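Local coordinates for phosphoenolpyruvate-protein phosphotransferase (Acinetobacter sp., PDB 3CI6), which probably transfers the phosphoryl group of phosphoenolpyruvate to a protein histidine, and is represented here by its GAF domain, at residues G110-V122 with V131-S143. Numbering follows the deposited sequence.
Sequences GEEIYNSFLGVPV and VLVVQNKQPQDFS
Phe117 and Val133 meet on one face of the antiparallel beta hairpin formed by strands 116-124 and 127-136, neighbours in the central sheet of the GAF domain. With CG anti to the backbone N (chi1 176°), the Phe117 ring slants across to Val133, its CE2 3.8 Å from Val133 CG1. Gly119, directly across from Val133, leaves a hollow that the Phe117 ring fills, CE1 3.7 Å from Gly119 CA. Helix 80-88 covers this face through Leu81 and Val82. On the other face, Leu118 and Val134 abut at their CB atoms, and Leu118 CD2 rests 4.2 Å from Phe142 CB, where the chain after the hairpin returns along the Ser116 face; Leu150 of helix 144-167 also packs on Leu118. Paired backbone bonds join Leu118 to Val134 and Val120 to Leu132. Toward the open end, the Tyr114 side chain crosses Gln135 at about a right angle, ring and amide planes 45° apart, while Asn136 C and Lys137 N meet the ring's edge. Gln135 NE2 donates to a water that in turn donates to Tyr114 O and Ser116 O. A second water bridges the strands on the Ser116 side, 2.7 Å from Ser116 OG and donating to Val134 O at 3.0 Å.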
# COMPACT_ATOMS: atom_id res chain seq x y z
N GLY B 110 -15.12 20.55 -16.66
CA GLY B 110 -16.20 21.53 -16.63
C GLY B 110 -15.76 22.97 -16.39
O GLY B 110 -14.63 23.35 -16.70
N GLU B 111 -16.67 23.76 -15.83
CA GLU B 111 -16.48 25.20 -15.60
C GLU B 111 -15.48 25.50 -14.49
O GLU B 111 -14.71 26.46 -14.58
CB GLU B 111 -17.81 25.88 -15.23
CG GLU B 111 -19.03 25.49 -16.05
CD GLU B 111 -18.93 25.88 -17.51
OE1 GLU B 111 -17.96 26.57 -17.90
OE2 GLU B 111 -19.85 25.49 -18.27
N GLU B 112 -15.51 24.68 -13.44
CA GLU B 112 -14.83 24.95 -12.16
C GLU B 112 -13.33 25.18 -12.29
O GLU B 112 -12.68 24.57 -13.14
CB GLU B 112 -15.07 23.78 -11.19
CG GLU B 112 -16.53 23.36 -10.98
CD GLU B 112 -17.14 23.83 -9.66
OE1 GLU B 112 -16.73 24.90 -9.15
OE2 GLU B 112 -18.02 23.13 -9.14
N ILE B 113 -12.79 26.07 -11.45
CA ILE B 113 -11.34 26.33 -11.39
C ILE B 113 -10.83 25.87 -10.01
O ILE B 113 -11.41 26.17 -8.95
CB ILE B 113 -11.02 27.83 -11.64
CG1 ILE B 113 -9.61 28.02 -12.22
CG2 ILE B 113 -11.15 28.68 -10.38
CD1 ILE B 113 -9.51 29.21 -13.17
N TYR B 114 -9.74 25.11 -10.04
CA TYR B 114 -9.13 24.61 -8.82
C TYR B 114 -7.75 25.20 -8.68
O TYR B 114 -6.84 24.84 -9.43
CB TYR B 114 -9.07 23.07 -8.85
CG TYR B 114 -10.44 22.44 -8.98
CD1 TYR B 114 -11.31 22.44 -7.93
CD2 TYR B 114 -10.84 21.82 -10.16
CE1 TYR B 114 -12.58 21.90 -8.04
CE2 TYR B 114 -12.10 21.24 -10.28
CZ TYR B 114 -12.97 21.29 -9.22
OH TYR B 114 -14.24 20.75 -9.31
N ASN B 115 -7.56 26.03 -7.67
CA ASN B 115 -6.31 26.73 -7.47
C ASN B 115 -5.33 26.03 -6.56
O ASN B 115 -4.29 26.59 -6.24
CB ASN B 115 -6.58 28.14 -6.97
CG ASN B 115 -7.21 29.01 -8.04
OD1 ASN B 115 -6.79 28.97 -9.20
ND2 ASN B 115 -8.28 29.68 -7.69
N SER B 116 -5.66 24.82 -6.12
CA SER B 116 -4.68 23.96 -5.46
C SER B 116 -4.64 22.61 -6.17
O SER B 116 -5.66 22.11 -6.63
CB SER B 116 -5.02 23.78 -3.98
OG SER B 116 -6.00 22.76 -3.83
N PHE B 117 -3.44 22.04 -6.27
CA PHE B 117 -3.23 20.77 -6.95
C PHE B 117 -2.22 19.97 -6.14
O PHE B 117 -1.14 20.44 -5.86
CB PHE B 117 -2.63 21.01 -8.34
CG PHE B 117 -2.30 19.75 -9.09
CD1 PHE B 117 -1.05 19.17 -8.96
CD2 PHE B 117 -3.21 19.13 -9.93
CE1 PHE B 117 -0.71 18.06 -9.65
CE2 PHE B 117 -2.88 17.98 -10.64
CZ PHE B 117 -1.65 17.43 -10.48
N LEU B 118 -2.59 18.75 -5.81
CA LEU B 118 -1.71 17.81 -5.15
C LEU B 118 -1.76 16.50 -5.91
O LEU B 118 -2.77 15.79 -5.88
CB LEU B 118 -2.13 17.63 -3.69
CG LEU B 118 -1.51 16.50 -2.88
CD1 LEU B 118 -0.00 16.48 -2.94
CD2 LEU B 118 -1.98 16.61 -1.40
N GLY B 119 -0.70 16.22 -6.66
CA GLY B 119 -0.65 15.01 -7.52
C GLY B 119 0.40 14.06 -6.97
O GLY B 119 1.51 14.50 -6.61
N VAL B 120 0.04 12.77 -6.91
CA VAL B 120 0.86 11.77 -6.28
C VAL B 120 0.99 10.60 -7.26
O VAL B 120 -0.02 10.11 -7.77
CB VAL B 120 0.25 11.28 -4.95
CG1 VAL B 120 1.18 10.29 -4.32
CG2 VAL B 120 -0.01 12.46 -4.04
N PRO B 121 2.21 10.19 -7.57
CA PRO B 121 2.33 9.08 -8.54
C PRO B 121 2.01 7.75 -7.89
O PRO B 121 2.36 7.50 -6.73
CB PRO B 121 3.79 9.13 -8.90
CG PRO B 121 4.45 9.69 -7.71
CD PRO B 121 3.52 10.66 -7.11
N VAL B 122 1.38 6.87 -8.68
CA VAL B 122 1.11 5.48 -8.27
C VAL B 122 2.16 4.68 -9.02
O VAL B 122 2.15 4.63 -10.26
CB VAL B 122 -0.33 5.04 -8.63
CG1 VAL B 122 -0.54 3.65 -8.10
CG2 VAL B 122 -1.37 6.01 -8.06
N VAL B 131 -1.89 8.28 -11.55
CA VAL B 131 -1.68 9.50 -10.78
C VAL B 131 -2.94 9.78 -10.00
O VAL B 131 -4.03 9.80 -10.53
CB VAL B 131 -1.34 10.69 -11.69
CG1 VAL B 131 -1.24 11.96 -10.83
CG2 VAL B 131 -0.07 10.43 -12.51
N LEU B 132 -2.77 10.01 -8.70
CA LEU B 132 -3.84 10.46 -7.84
C LEU B 132 -3.80 11.97 -7.74
O LEU B 132 -2.72 12.56 -7.57
CB LEU B 132 -3.68 9.84 -6.47
CG LEU B 132 -4.74 10.43 -5.58
CD1 LEU B 132 -5.80 9.50 -5.45
CD2 LEU B 132 -4.22 11.09 -4.32
N VAL B 133 -4.96 12.62 -7.90
CA VAL B 133 -5.04 14.07 -7.88
C VAL B 133 -6.02 14.52 -6.81
O VAL B 133 -7.15 14.06 -6.77
CB VAL B 133 -5.49 14.57 -9.24
CG1 VAL B 133 -5.75 16.05 -9.18
CG2 VAL B 133 -4.45 14.20 -10.34
N VAL B 134 -5.58 15.44 -5.95
CA VAL B 134 -6.42 16.14 -4.99
C VAL B 134 -6.46 17.59 -5.42
O VAL B 134 -5.41 18.21 -5.70
CB VAL B 134 -5.88 15.95 -3.56
CG1 VAL B 134 -6.41 16.99 -2.63
CG2 VAL B 134 -6.16 14.53 -3.05
N GLN B 135 -7.65 18.15 -5.56
CA GLN B 135 -7.81 19.55 -5.98
C GLN B 135 -8.77 20.27 -5.07
O GLN B 135 -9.70 19.67 -4.53
CB GLN B 135 -8.34 19.65 -7.40
CG GLN B 135 -7.31 19.21 -8.43
CD GLN B 135 -7.92 19.18 -9.82
OE1 GLN B 135 -8.82 18.37 -10.11
NE2 GLN B 135 -7.48 20.11 -10.67
N ASN B 136 -8.57 21.57 -4.91
CA ASN B 136 -9.47 22.41 -4.16
C ASN B 136 -9.65 23.72 -4.90
O ASN B 136 -8.76 24.17 -5.64
CB ASN B 136 -8.93 22.65 -2.77
CG ASN B 136 -8.88 21.40 -2.00
OD1 ASN B 136 -9.89 21.03 -1.38
ND2 ASN B 136 -7.75 20.70 -2.06
N LYS B 137 -10.81 24.33 -4.69
CA LYS B 137 -11.11 25.58 -5.37
C LYS B 137 -10.11 26.69 -5.03
O LYS B 137 -9.55 27.34 -5.92
CB LYS B 137 -12.55 25.97 -5.05
CG LYS B 137 -13.54 25.09 -5.75
CD LYS B 137 -14.93 25.26 -5.15
CE LYS B 137 -15.91 24.31 -5.76
NZ LYS B 137 -17.29 24.69 -5.33
N GLN B 138 -9.85 26.86 -3.76
CA GLN B 138 -8.93 27.87 -3.29
C GLN B 138 -7.53 27.32 -3.14
O GLN B 138 -7.38 26.11 -2.97
CB GLN B 138 -9.40 28.35 -1.93
CG GLN B 138 -10.75 29.04 -2.00
CD GLN B 138 -11.57 28.91 -0.73
OE1 GLN B 138 -11.30 28.04 0.12
NE2 GLN B 138 -12.57 29.78 -0.59
N PRO B 139 -6.52 28.19 -3.14
CA PRO B 139 -5.17 27.73 -2.79
C PRO B 139 -5.21 27.09 -1.38
O PRO B 139 -5.90 27.59 -0.49
CB PRO B 139 -4.34 29.01 -2.82
CG PRO B 139 -5.10 29.97 -3.63
CD PRO B 139 -6.54 29.65 -3.35
N GLN B 140 -4.46 26.00 -1.19
CA GLN B 140 -4.41 25.26 0.08
C GLN B 140 -2.99 24.73 0.28
O GLN B 140 -2.43 24.14 -0.63
CB GLN B 140 -5.34 24.03 0.07
CG GLN B 140 -6.79 24.28 -0.20
CD GLN B 140 -7.49 24.83 0.99
OE1 GLN B 140 -8.10 24.09 1.76
NE2 GLN B 140 -7.36 26.12 1.21
N ASP B 141 -2.47 24.86 1.49
CA ASP B 141 -1.16 24.37 1.87
C ASP B 141 -1.39 23.05 2.57
O ASP B 141 -1.92 23.01 3.70
CB ASP B 141 -0.45 25.38 2.79
CG ASP B 141 0.95 24.93 3.19
OD1 ASP B 141 1.31 23.77 2.98
OD2 ASP B 141 1.70 25.78 3.74
N PHE B 142 -1.03 21.98 1.89
CA PHE B 142 -1.13 20.63 2.45
C PHE B 142 0.20 20.14 2.98
O PHE B 142 1.22 20.26 2.30
CB PHE B 142 -1.69 19.65 1.43
CG PHE B 142 -3.13 19.88 1.17
CD1 PHE B 142 -4.06 19.75 2.18
CD2 PHE B 142 -3.56 20.29 -0.04
CE1 PHE B 142 -5.38 20.02 1.96
CE2 PHE B 142 -4.89 20.55 -0.29
CZ PHE B 142 -5.80 20.42 0.72
N SER B 143 0.17 19.59 4.19
CA SER B 143 1.36 19.23 4.91
C SER B 143 1.93 17.88 4.51
O SER B 143 1.35 17.12 3.74
CB SER B 143 1.04 19.16 6.42
OG SER B 143 0.49 17.92 6.77
O HOH W 1 -5.82 22.04 -9.71
O HOH W 2 -4.87 20.30 -3.68